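Local coordinates for protein glucosidase (Croceicoccus marinus, PDB 5Z3K) that is a GH39-family beta-glucosidase that probably hydrolyses O-glycosidic bonds of sugars, at residues A[109-113]-A[114-118]. Sequence-based numbering, arbitrary orientation.
Sequences IASEI and PANKQ
Ser111 OG reaches over to the backbone of Asn116 and gives its hydrogen to the carbonyl O at 2.6 Å, approaching 24° out of the carbonyl plane. A chi1 of 74° sets OG between the backbone N and carbonyl carbon of Ser111, aiming it at that oxygen and bringing it within 3.6 Å of Lys117 CA. One residue on, Glu112 O accepts from Asn116 N at 2.8 Å; the N-H points nearly straight at the oxygen (164°) but comes from above the carbonyl plane. Inside the loop that these two bonds close, the chain doubles back through a cis peptide linking Ile113 to Pro114, with Ile113 CG2 4.2 Å from Pro114 CB. Glu112 is the centre of an inverse gamma turn just ahead of that cis bond, and the whole bend lies in the loop between barrel strand 104-109 and helix 123-138 of the eight-stranded beta/alpha (TIM) barrel. With an alanine here in place of Ser111, Asn116 O would probably lose its hydroxyl donor, leaving the Asn116 N to Glu112 O bond to hold the bend closed. A water links the two limbs, donating to Glu112 OE1 at 2.7 Å and accepting from Ala115 N, while His311 also bonds OE1. The far limb closes with an Asx turn: Asn116 OD1 takes the N-H of Gln118 at 3.1 Å, again from above the carbonyl plane. The amide's other end, ND2, bonds Asp64 and Thr65, which fixes how the group is turned. Arg62 NH1 bonds the carbonyl oxygens of both Ser111 and Ile113, tying the bend to a neighbouring loop.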
loop_
_atom_site.group_PDB
_atom_site.type_symbol
_atom_site.label_atom_id
_atom_site.label_comp_id
_atom_site.label_asym_id
_atom_site.label_seq_id
_atom_site.Cartn_x
_atom_site.Cartn_y
_atom_site.Cartn_z
ATOM N N ILE A 109 -8.082 7.771 -11.242
ATOM C CA ILE A 109 -8.617 8.808 -12.126
ATOM C C ILE A 109 -8.633 10.124 -11.352
ATOM O O ILE A 109 -9.450 10.307 -10.443
ATOM C CB ILE A 109 -10.027 8.435 -12.609
ATOM C CG1 ILE A 109 -9.993 7.083 -13.342
ATOM C CG2 ILE A 109 -10.627 9.550 -13.489
ATOM C CD1 ILE A 109 -11.345 6.465 -13.594
ATOM N N ALA A 110 -7.750 11.053 -11.717
ATOM C CA ALA A 110 -7.643 12.321 -10.997
ATOM C C ALA A 110 -7.070 13.395 -11.907
ATOM O O ALA A 110 -6.358 13.101 -12.873
ATOM C CB ALA A 110 -6.764 12.186 -9.747
ATOM N N SER A 111 -7.365 14.654 -11.569
ATOM C CA SER A 111 -6.807 15.779 -12.306
ATOM C C SER A 111 -5.341 15.980 -11.919
ATOM O O SER A 111 -4.763 15.221 -11.131
ATOM C CB SER A 111 -7.614 17.055 -12.044
ATOM O OG SER A 111 -7.346 17.557 -10.742
ATOM N N GLU A 112 -4.730 17.026 -12.483
ATOM C CA GLU A 112 -3.325 17.346 -12.229
ATOM C C GLU A 112 -3.174 18.111 -10.909
ATOM O O GLU A 112 -2.763 19.272 -10.853
ATOM C CB GLU A 112 -2.744 18.127 -13.404
ATOM C CG GLU A 112 -1.256 18.367 -13.316
ATOM C CD GLU A 112 -0.490 17.121 -12.895
ATOM O OE1 GLU A 112 0.167 17.154 -11.839
ATOM O OE2 GLU A 112 -0.555 16.114 -13.631
ATOM N N ILE A 113 -3.538 17.430 -9.831
ATOM C CA ILE A 113 -3.314 17.946 -8.475
ATOM C C ILE A 113 -1.813 18.029 -8.214
ATOM O O ILE A 113 -1.107 17.022 -8.402
ATOM C CB ILE A 113 -3.991 17.036 -7.444
ATOM C CG1 ILE A 113 -5.508 17.010 -7.662
ATOM C CG2 ILE A 113 -3.596 17.446 -6.024
ATOM C CD1 ILE A 113 -6.188 15.719 -7.192
ATOM N N PRO A 114 -1.284 19.169 -7.712
ATOM C CA PRO A 114 -2.033 20.347 -7.249
ATOM C C PRO A 114 -2.202 21.486 -8.252
ATOM O O PRO A 114 -2.820 22.484 -7.902
ATOM C CB PRO A 114 -1.177 20.845 -6.082
ATOM C CG PRO A 114 0.217 20.584 -6.562
ATOM C CD PRO A 114 0.142 19.280 -7.358
ATOM N N ALA A 115 -1.649 21.370 -9.457
ATOM C CA ALA A 115 -1.741 22.496 -10.383
ATOM C C ALA A 115 -3.194 22.823 -10.697
ATOM O O ALA A 115 -3.573 23.999 -10.778
ATOM C CB ALA A 115 -0.956 22.198 -11.659
ATOM N N ASN A 116 -4.034 21.800 -10.827
ATOM C CA ASN A 116 -5.439 21.998 -11.162
ATOM C C ASN A 116 -6.302 20.981 -10.435
ATOM O O ASN A 116 -6.058 19.775 -10.542
ATOM C CB ASN A 116 -5.684 21.861 -12.664
ATOM C CG ASN A 116 -7.158 21.843 -12.988
ATOM O OD1 ASN A 116 -7.879 22.744 -12.594
ATOM N ND2 ASN A 116 -7.618 20.797 -13.666
ATOM N N LYS A 117 -7.327 21.466 -9.723
ATOM C CA LYS A 117 -8.278 20.577 -9.065
ATOM C C LYS A 117 -9.718 20.864 -9.471
ATOM O O LYS A 117 -10.654 20.461 -8.763
ATOM C CB LYS A 117 -8.139 20.633 -7.542
ATOM C CG LYS A 117 -8.126 22.013 -6.948
ATOM C CD LYS A 117 -6.694 22.459 -6.700
ATOM C CE LYS A 117 -6.636 23.669 -5.788
ATOM N NZ LYS A 117 -5.237 24.187 -5.768
ATOM N N GLN A 118 -9.920 21.519 -10.613
ATOM C CA GLN A 118 -11.271 21.884 -11.018
ATOM C C GLN A 118 -12.070 20.640 -11.405
ATOM O O GLN A 118 -11.508 19.658 -11.895
ATOM C CB GLN A 118 -11.233 22.858 -12.195
ATOM C CG GLN A 118 -10.598 24.197 -11.875
ATOM C CD GLN A 118 -10.529 25.095 -13.091
ATOM O OE1 GLN A 118 -11.391 25.034 -13.968
ATOM N NE2 GLN A 118 -9.496 25.925 -13.160
HETATM O O HOH W 1 0.775 19.494 -10.662
#